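PDB 6SXJ: spectinomycin 9-adenylyltransferase, which confers resistance to spectinomycin, but not to streptomycin, by transferring AMP from ATP to the antibiotic's 9-hydroxyl group and releasing diphosphate. Local coordinates for residues A[62-66]-A[105-109]; A[26-32]-A[49-55]; A[69-73]-A[84-88]. One frame throughout, in Å; residues are numbered along the deposited sequence.

How the interactions relate
All three contacts belong to the N-terminal nucleotidyltransferase domain and share its mixed beta sheet. Interaction 2 comes first along the chain and joins strands 27-33 and 47-53. From there the chain runs through helix 59-69 into strand 85-91 and then strand 103-108. Interaction 1 sets that helix against strand 103-108, and interaction 3, nested within the loop it closes, packs the end of the helix and the residues that follow on strand 85-91. Centres of interactions 1 and 3 are about 9 Å apart, those of 2 and 3 about 15 Å. Strand 85-91 bridges the other two through backbone hydrogen bonds Phe49-Glu86 and Tyr108-Leu87, making one continuous sheet-and-helix core.

Interaction 1 (A[62-66]-A[105-109]); sequences KEILI and EFIYG
The ammonium of Lys62 is held from more than one direction at the Lys62-Glu105 end of this contact. Its NZ makes a weak hydrogen bond to Glu105 O at 3.3 Å and a long salt bridge to Glu105 OE2 at 3.7 Å, while the carbonyl of Pro122 supplies a firmer hydrogen bond from a neighbouring loop. Glu105 OE2 has a second partner of its own, the backbone N-H of Leu57, which helps to fix the carboxylate. The Lys62 chain, extended beyond CG, runs roughly perpendicular to that of Glu105. Since both polar ends lie in a buried place, the pairing of charges probably offsets part of the cost of burying them.

On its way to NZ the lysine also serves as a hydrocarbon. Its CG lies 3.7 Å from Phe106 CD1, approaching the ring obliquely, and the two side chains run antiparallel alongside each other. CB of Phe106 faces the helix, and with CG anti to the backbone N (chi1 173°) the ring reaches Lys62, Leu65 and Ile66. Leu65 CD1 sits 4.0 Å above one ring face, displaced toward the rim, whereas Ile66 meets the edge in plane, with its CG1 3.7 Å from Phe106 CZ. Three helix residues thus meet one ring, at a face, at an edge and obliquely. Farther along, the Tyr108 ring comes close to Ile66, with CE1 4.4 Å from Ile66 CG2; its hydroxyl bonds to Glu110.

Short axis segments of helix and strand run nearly parallel, at 15°, so the helix lies along the strand it covers. A classic beta bulge puts both Glu105 and Phe106 opposite Ile89 of strand 85-91. Leu65 and Phe106 also touch Ile89, and Leu65 touches Ile18 of helix 8-23.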
loop_
_atom_site.group_PDB
_atom_site.type_symbol
_atom_site.label_atom_id
_atom_site.label_comp_id
_atom_site.label_asym_id
_atom_site.label_seq_id
_atom_site.Cartn_x
_atom_site.Cartn_y
_atom_site.Cartn_z
ATOM N N LYS A 62 -7.322 9.048 16.828
ATOM C CA LYS A 62 -6.209 8.801 15.920
ATOM C C LYS A 62 -4.899 8.681 16.686
ATOM O O LYS A 62 -4.072 7.817 16.378
ATOM C CB LYS A 62 -6.120 9.911 14.873
ATOM C CG LYS A 62 -7.383 10.083 14.041
ATOM C CD LYS A 62 -7.318 11.349 13.193
ATOM C CE LYS A 62 -8.561 11.512 12.324
ATOM N NZ LYS A 62 -8.379 12.570 11.282
ATOM N N GLU A 63 -4.686 9.542 17.683
ATOM C CA GLU A 63 -3.481 9.432 18.497
ATOM C C GLU A 63 -3.441 8.097 19.234
ATOM O O GLU A 63 -2.386 7.457 19.325
ATOM C CB GLU A 63 -3.414 10.598 19.482
ATOM C CG GLU A 63 -2.091 10.731 20.214
ATOM C CD GLU A 63 -2.077 11.913 21.169
ATOM O OE1 GLU A 63 -2.564 12.998 20.779
ATOM O OE2 GLU A 63 -1.584 11.757 22.308
ATOM N N ILE A 64 -4.585 7.658 19.763
ATOM C CA ILE A 64 -4.644 6.360 20.431
ATOM C C ILE A 64 -4.224 5.259 19.467
ATOM O O ILE A 64 -3.351 4.440 19.775
ATOM C CB ILE A 64 -6.054 6.094 20.983
ATOM C CG1 ILE A 64 -6.509 7.220 21.909
ATOM C CG2 ILE A 64 -6.079 4.761 21.712
ATOM C CD1 ILE A 64 -7.973 7.103 22.313
ATOM N N LEU A 65 -4.848 5.226 18.286
ATOM C CA LEU A 65 -4.510 4.216 17.289
ATOM C C LEU A 65 -3.018 4.223 17.000
ATOM O O LEU A 65 -2.369 3.171 16.977
ATOM C CB LEU A 65 -5.300 4.459 16.002
ATOM C CG LEU A 65 -6.811 4.270 16.077
ATOM C CD1 LEU A 65 -7.413 4.395 14.690
ATOM C CD2 LEU A 65 -7.169 2.912 16.698
ATOM N N ILE A 66 -2.450 5.409 16.777
ATOM C CA ILE A 66 -1.016 5.475 16.530
ATOM C C ILE A 66 -0.255 4.931 17.731
ATOM O O ILE A 66 0.729 4.195 17.586
ATOM C CB ILE A 66 -0.576 6.914 16.208
ATOM C CG1 ILE A 66 -1.208 7.410 14.906
ATOM C CG2 ILE A 66 0.941 6.957 16.132
ATOM C CD1 ILE A 66 -1.128 8.924 14.742
ATOM N N GLU A 105 -9.592 8.894 5.875
ATOM C CA GLU A 105 -9.784 9.442 7.213
ATOM C C GLU A 105 -8.552 9.329 8.097
ATOM O O GLU A 105 -8.382 10.140 9.014
ATOM C CB GLU A 105 -10.952 8.724 7.905
ATOM C CG GLU A 105 -11.084 9.035 9.394
ATOM C CD GLU A 105 -11.616 10.435 9.640
ATOM O OE1 GLU A 105 -11.991 11.100 8.664
ATOM O OE2 GLU A 105 -11.675 10.875 10.802
ATOM N N PHE A 106 -7.709 8.331 7.869
ATOM C CA PHE A 106 -6.604 8.053 8.770
ATOM C C PHE A 106 -5.708 7.025 8.109
ATOM O O PHE A 106 -6.180 6.159 7.365
ATOM C CB PHE A 106 -7.105 7.537 10.126
ATOM C CG PHE A 106 -6.011 7.070 11.044
ATOM C CD1 PHE A 106 -5.342 7.970 11.849
ATOM C CD2 PHE A 106 -5.659 5.722 11.110
ATOM C CE1 PHE A 106 -4.339 7.549 12.699
ATOM C CE2 PHE A 106 -4.651 5.295 11.956
ATOM C CZ PHE A 106 -3.993 6.213 12.756
ATOM N N ILE A 107 -4.415 7.129 8.386
ATOM C CA ILE A 107 -3.447 6.164 7.889
ATOM C C ILE A 107 -2.423 5.913 8.985
ATOM O O ILE A 107 -1.797 6.858 9.479
ATOM C CB ILE A 107 -2.753 6.649 6.605
ATOM C CG1 ILE A 107 -1.588 5.724 6.241
ATOM C CG2 ILE A 107 -2.268 8.087 6.775
ATOM C CD1 ILE A 107 -2.027 4.352 5.690
ATOM N N TYR A 108 -2.252 4.643 9.360
ATOM C CA TYR A 108 -1.062 4.200 10.066
ATOM C C TYR A 108 -0.094 3.629 9.041
ATOM O O TYR A 108 -0.474 2.777 8.230
ATOM C CB TYR A 108 -1.332 3.137 11.138
ATOM C CG TYR A 108 -0.050 2.851 11.899
ATOM C CD1 TYR A 108 0.248 3.523 13.079
ATOM C CD2 TYR A 108 0.895 1.963 11.401
ATOM C CE1 TYR A 108 1.437 3.297 13.752
ATOM C CE2 TYR A 108 2.077 1.731 12.065
ATOM C CZ TYR A 108 2.350 2.407 13.236
ATOM O OH TYR A 108 3.539 2.176 13.891
ATOM N N GLY A 109 1.152 4.094 9.088
ATOM C CA GLY A 109 2.196 3.643 8.188
ATOM C C GLY A 109 3.561 3.998 8.743
ATOM O O GLY A 109 3.738 5.089 9.295
#

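Interaction 2 (A[26-32]-A[49-55]); sequences NLIGTYM and FLVVVSE
Ile28 turns in toward the neighbouring strand, and each step of its side chain finds something there. CB packs 3.3 Å from Val52 O; CG1 moves on beside Ser54 OG; and CD1 ends 3.4 Å from Ser54 OG, with Val53 O and a methyl of Val52 also close by. The inward turn comes from a classic beta bulge: Ile28 and Gly29 both face Val52, and their two N-H groups share Val52 O, Ile28 N strongly at 2.8 Å and Gly29 N weakly. Val52 N to Gly29 O and the reciprocal Tyr31-Leu50 bonds make hydrogen-bonded antiparallel pairs; Thr30-Val51 and Met32-Phe49 are non-hydrogen-bonded pairs.

Before the bulge, Asn26 closes off the strand ends with its carboxamide. Its CG is anti to the backbone N (chi1 -167°), which carries the amide over to Ser54 and Glu55. OD1 accepts two backbone N-H groups: Glu55 N at 2.9 Å, in plane and on a lone pair, and Ser54 N, well above the plane. Ser54 N also reaches Asn26 O. In return, ND2 donates to Glu55 O at 2.9 Å, the acceptor lying close to the amide plane, fixing its rotation.

On the face shared by Leu27, Thr30 and Met32, Leu27 CD1 presses on Val51 CG1 at 3.4 Å, tighter than usual. At the other end Met32 and Phe49 lie side by side in a Met-aromatic contact, SD 4.1 Å from the ring centroid and oblique to it. Helix 8-23 covers this face through Leu19 and Ile12. On the opposite face Tyr31 sends its hydroxyl to Tyr148 O.

This antiparallel pair belongs to the nucleotidyltransferase core: a Gly-Ser motif follows the first strand and an Asp-x-Asp motif lies at the start of the second, as in relatives, where these probably serve nucleotide and metal binding.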
loop_
_atom_site.group_PDB
_atom_site.type_symbol
_atom_site.label_atom_id
_atom_site.label_comp_id
_atom_site.label_asym_id
_atom_site.label_seq_id
_atom_site.Cartn_x
_atom_site.Cartn_y
_atom_site.Cartn_z
ATOM N N ASN A 26 -18.332 2.666 16.277
ATOM C CA ASN A 26 -18.046 3.338 15.017
ATOM C C ASN A 26 -17.425 2.406 13.986
ATOM O O ASN A 26 -17.334 2.785 12.814
ATOM C CB ASN A 26 -17.113 4.527 15.257
ATOM C CG ASN A 26 -17.032 5.457 14.060
ATOM O OD1 ASN A 26 -17.949 5.519 13.241
ATOM N ND2 ASN A 26 -15.925 6.182 13.952
ATOM N N LEU A 27 -17.022 1.199 14.387
ATOM C CA LEU A 27 -16.298 0.282 13.517
ATOM C C LEU A 27 -17.288 -0.582 12.748
ATOM O O LEU A 27 -18.047 -1.348 13.351
ATOM C CB LEU A 27 -15.347 -0.595 14.333
ATOM C CG LEU A 27 -14.615 -1.716 13.593
ATOM C CD1 LEU A 27 -13.685 -1.097 12.539
ATOM C CD2 LEU A 27 -13.830 -2.612 14.553
ATOM N N ILE A 28 -17.269 -0.469 11.422
ATOM C CA ILE A 28 -18.140 -1.277 10.575
ATOM C C ILE A 28 -17.476 -2.591 10.183
ATOM O O ILE A 28 -18.099 -3.656 10.225
ATOM C CB ILE A 28 -18.556 -0.473 9.327
ATOM C CG1 ILE A 28 -19.321 0.783 9.736
ATOM C CG2 ILE A 28 -19.405 -1.338 8.409
ATOM C CD1 ILE A 28 -19.767 1.622 8.568
ATOM N N GLY A 29 -16.214 -2.549 9.779
ATOM C CA GLY A 29 -15.556 -3.751 9.317
ATOM C C GLY A 29 -14.050 -3.603 9.368
ATOM O O GLY A 29 -13.515 -2.501 9.223
ATOM N N THR A 30 -13.381 -4.734 9.558
ATOM C CA THR A 30 -11.925 -4.809 9.521
ATOM C C THR A 30 -11.545 -5.843 8.473
ATOM O O THR A 30 -11.911 -7.016 8.595
ATOM C CB THR A 30 -11.345 -5.182 10.887
ATOM O OG1 THR A 30 -11.975 -4.405 11.913
ATOM C CG2 THR A 30 -9.858 -4.908 10.911
ATOM N N TYR A 31 -10.820 -5.411 7.444
ATOM C CA TYR A 31 -10.432 -6.291 6.354
ATOM C C TYR A 31 -8.925 -6.241 6.168
ATOM O O TYR A 31 -8.292 -5.208 6.392
ATOM C CB TYR A 31 -11.140 -5.906 5.041
ATOM C CG TYR A 31 -12.623 -5.687 5.218
ATOM C CD1 TYR A 31 -13.113 -4.465 5.645
ATOM C CD2 TYR A 31 -13.532 -6.716 4.993
ATOM C CE1 TYR A 31 -14.460 -4.265 5.833
ATOM C CE2 TYR A 31 -14.890 -6.518 5.174
ATOM C CZ TYR A 31 -15.347 -5.294 5.595
ATOM O OH TYR A 31 -16.696 -5.088 5.784
ATOM N N MET A 32 -8.357 -7.367 5.753
ATOM C CA MET A 32 -6.978 -7.428 5.306
ATOM C C MET A 32 -6.955 -7.667 3.801
ATOM O O MET A 32 -7.854 -8.300 3.240
ATOM C CB MET A 32 -6.207 -8.516 6.042
ATOM C CG MET A 32 -6.358 -8.471 7.545
ATOM S SD MET A 32 -4.986 -9.308 8.408
ATOM C CE MET A 32 -5.002 -10.907 7.798
ATOM N N PHE A 49 -4.205 -3.555 6.308
ATOM C CA PHE A 49 -5.557 -3.516 6.842
ATOM C C PHE A 49 -6.338 -2.366 6.223
ATOM O O PHE A 49 -5.844 -1.232 6.162
ATOM C CB PHE A 49 -5.546 -3.355 8.363
ATOM C CG PHE A 49 -4.921 -4.495 9.092
ATOM C CD1 PHE A 49 -3.572 -4.485 9.403
ATOM C CD2 PHE A 49 -5.687 -5.567 9.502
ATOM C CE1 PHE A 49 -3.004 -5.512 10.101
ATOM C CE2 PHE A 49 -5.120 -6.607 10.181
ATOM C CZ PHE A 49 -3.773 -6.588 10.480
ATOM N N LEU A 50 -7.563 -2.659 5.791
ATOM C CA LEU A 50 -8.549 -1.647 5.441
ATOM C C LEU A 50 -9.658 -1.684 6.481
ATOM O O LEU A 50 -10.223 -2.754 6.757
ATOM C CB LEU A 50 -9.127 -1.879 4.045
ATOM C CG LEU A 50 -10.065 -0.790 3.523
ATOM C CD1 LEU A 50 -9.286 0.462 3.216
ATOM C CD2 LEU A 50 -10.781 -1.284 2.289
ATOM N N VAL A 51 -9.947 -0.529 7.074
ATOM C CA VAL A 51 -10.938 -0.403 8.136
ATOM C C VAL A 51 -11.989 0.604 7.696
ATOM O O VAL A 51 -11.661 1.665 7.150
ATOM C CB VAL A 51 -10.284 0.031 9.463
ATOM C CG1 VAL A 51 -11.342 0.246 10.540
ATOM C CG2 VAL A 51 -9.255 -0.986 9.913
ATOM N N VAL A 52 -13.253 0.276 7.935
ATOM C CA VAL A 52 -14.372 1.115 7.532
ATOM C C VAL A 52 -15.145 1.523 8.776
ATOM O O VAL A 52 -15.457 0.680 9.627
ATOM C CB VAL A 52 -15.296 0.398 6.533
ATOM C CG1 VAL A 52 -16.431 1.324 6.110
ATOM C CG2 VAL A 52 -14.504 -0.065 5.322
ATOM N N VAL A 53 -15.478 2.811 8.858
ATOM C CA VAL A 53 -16.143 3.404 10.006
ATOM C C VAL A 53 -17.357 4.180 9.511
ATOM O O VAL A 53 -17.532 4.414 8.316
ATOM C CB VAL A 53 -15.204 4.327 10.808
ATOM C CG1 VAL A 53 -14.097 3.514 11.458
ATOM C CG2 VAL A 53 -14.626 5.415 9.905
ATOM N N SER A 54 -18.205 4.573 10.457
ATOM C CA SER A 54 -19.421 5.303 10.129
ATOM C C SER A 54 -19.207 6.811 10.107
ATOM O O SER A 54 -19.680 7.483 9.186
ATOM C CB SER A 54 -20.523 4.955 11.133
ATOM O OG SER A 54 -21.181 3.753 10.771
ATOM N N GLU A 55 -18.510 7.353 11.098
ATOM C CA GLU A 55 -18.315 8.784 11.265
ATOM C C GLU A 55 -16.844 9.092 11.475
ATOM O O GLU A 55 -16.051 8.201 11.805
ATOM C CB GLU A 55 -19.116 9.321 12.460
ATOM C CG GLU A 55 -20.616 9.143 12.346
ATOM C CD GLU A 55 -21.237 8.674 13.642
ATOM O OE1 GLU A 55 -20.745 9.084 14.718
ATOM O OE2 GLU A 55 -22.214 7.897 13.584
#

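Interaction 3 (A[69-73]-A[84-88]); sequences IRPIS and YIELT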
loop_
_atom_site.group_PDB
_atom_site.type_symbol
_atom_site.label_atom_id
_atom_site.label_comp_id
_atom_site.label_asym_id
_atom_site.label_seq_id
_atom_site.Cartn_x
_atom_site.Cartn_y
_atom_site.Cartn_z
ATOM N N ILE A 69 -0.887 1.055 17.971
ATOM C CA ILE A 69 -0.381 0.232 16.878
ATOM C C ILE A 69 1.144 0.224 16.858
ATOM O O ILE A 69 1.762 -0.779 16.475
ATOM C CB ILE A 69 -0.944 0.697 15.527
ATOM C CG1 ILE A 69 -2.456 0.470 15.487
ATOM C CG2 ILE A 69 -0.251 -0.058 14.401
ATOM C CD1 ILE A 69 -3.093 0.834 14.161
ATOM N N ARG A 70 1.772 1.320 17.267
ATOM C CA ARG A 70 3.210 1.451 17.073
ATOM C C ARG A 70 4.017 0.344 17.733
ATOM O O ARG A 70 4.980 -0.133 17.105
ATOM C CB ARG A 70 3.666 2.826 17.587
ATOM C CG ARG A 70 5.168 2.951 17.796
ATOM C CD ARG A 70 5.583 4.412 17.957
ATOM N NE ARG A 70 4.669 5.129 18.840
ATOM C CZ ARG A 70 4.373 6.419 18.728
ATOM N NH1 ARG A 70 4.920 7.144 17.765
ATOM N NH2 ARG A 70 3.532 6.983 19.584
ATOM N N PRO A 71 3.713 -0.101 18.956
ATOM C CA PRO A 71 4.574 -1.108 19.598
ATOM C C PRO A 71 4.526 -2.466 18.927
ATOM O O PRO A 71 5.460 -3.261 19.101
ATOM C CB PRO A 71 4.029 -1.195 21.033
ATOM C CG PRO A 71 2.974 -0.110 21.155
ATOM C CD PRO A 71 2.526 0.216 19.773
ATOM N N ILE A 72 3.472 -2.765 18.173
ATOM C CA ILE A 72 3.266 -4.100 17.633
ATOM C C ILE A 72 3.558 -4.157 16.145
ATOM O O ILE A 72 3.297 -5.181 15.505
ATOM C CB ILE A 72 1.846 -4.601 17.930
ATOM C CG1 ILE A 72 0.805 -3.677 17.308
ATOM C CG2 ILE A 72 1.612 -4.673 19.427
ATOM C CD1 ILE A 72 -0.548 -4.341 17.122
ATOM N N SER A 73 4.081 -3.083 15.569
ATOM C CA SER A 73 4.439 -3.060 14.163
ATOM C C SER A 73 5.952 -3.028 14.035
ATOM O O SER A 73 6.636 -2.428 14.867
ATOM C CB SER A 73 3.820 -1.841 13.459
ATOM O OG SER A 73 4.477 -1.534 12.246
ATOM N N TYR A 84 5.635 -5.324 8.913
ATOM C CA TYR A 84 5.097 -3.970 8.863
ATOM C C TYR A 84 3.578 -4.034 8.909
ATOM O O TYR A 84 2.961 -4.852 8.222
ATOM C CB TYR A 84 5.526 -3.252 7.583
ATOM C CG TYR A 84 6.983 -2.874 7.509
ATOM C CD1 TYR A 84 7.552 -2.013 8.437
ATOM C CD2 TYR A 84 7.784 -3.363 6.489
ATOM C CE1 TYR A 84 8.881 -1.668 8.357
ATOM C CE2 TYR A 84 9.106 -3.028 6.403
ATOM C CZ TYR A 84 9.656 -2.176 7.333
ATOM O OH TYR A 84 10.991 -1.839 7.232
ATOM N N ILE A 85 2.973 -3.170 9.713
ATOM C CA ILE A 85 1.531 -2.951 9.684
ATOM C C ILE A 85 1.246 -1.663 8.913
ATOM O O ILE A 85 1.806 -0.609 9.218
ATOM C CB ILE A 85 0.949 -2.874 11.102
ATOM C CG1 ILE A 85 1.045 -4.248 11.796
ATOM C CG2 ILE A 85 -0.505 -2.433 11.060
ATOM C CD1 ILE A 85 0.708 -4.176 13.232
ATOM N N GLU A 86 0.362 -1.756 7.925
ATOM C CA GLU A 86 -0.186 -0.612 7.217
ATOM C C GLU A 86 -1.693 -0.676 7.392
ATOM O O GLU A 86 -2.301 -1.720 7.135
ATOM C CB GLU A 86 0.204 -0.662 5.744
ATOM C CG GLU A 86 0.404 0.674 5.081
ATOM C CD GLU A 86 1.040 0.501 3.721
ATOM O OE1 GLU A 86 2.237 0.132 3.663
ATOM O OE2 GLU A 86 0.336 0.693 2.713
ATOM N N LEU A 87 -2.286 0.415 7.862
ATOM C CA LEU A 87 -3.713 0.435 8.152
ATOM C C LEU A 87 -4.326 1.740 7.678
ATOM O O LEU A 87 -3.888 2.813 8.096
ATOM C CB LEU A 87 -3.976 0.266 9.652
ATOM C CG LEU A 87 -5.442 0.125 10.069
ATOM C CD1 LEU A 87 -5.583 -0.961 11.153
ATOM C CD2 LEU A 87 -5.977 1.429 10.583
ATOM N N THR A 88 -5.374 1.633 6.859
ATOM C CA THR A 88 -6.118 2.767 6.331
ATOM C C THR A 88 -7.555 2.712 6.827
ATOM O O THR A 88 -8.160 1.636 6.888
ATOM C CB THR A 88 -6.122 2.768 4.798
ATOM O OG1 THR A 88 -4.778 2.832 4.314
ATOM C CG2 THR A 88 -6.917 3.947 4.269
#
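Ile85 carries most of the apolar contact, meeting three residues of segment 69-73. Its CG2 approaches Ile69 CG2 at 4.1 Å, the two side chains passing at an oblique angle. Its CD1 meets Ile72 instead, touching Ile72 CD1 at 4.1 Å and lying 3.6 Å from Ile72 O. Ser73 CB fills in against Ile85 CB at 3.9 Å. Farther up the strand, Ile69 CD1 reaches Leu87 CD1. Ile72 holds its CG1 between backbone N and carbonyl carbon (chi1 60°), and with chi2 near trans this carries CD1 toward Ile85.

These residues sit where helix 59-69 ends in a beta-alpha-beta crossover: strand 47-53 leads through the helix to the parallel, adjacent strand 85-91. Helix 8-23 closes over the same cluster, with Val15 touching both Ile72 and Ile85.

Polar contacts are fewer. Ile85 N donates a weak but nearly straight hydrogen bond to Ser73 OG, 3.4 Å long with an angle of 168° at the hydrogen. The stronger partner of that hydroxyl is the Glu110 carboxylate, while the carbonyl of Ile72 takes a hydrogen bond from the Gln11 amide.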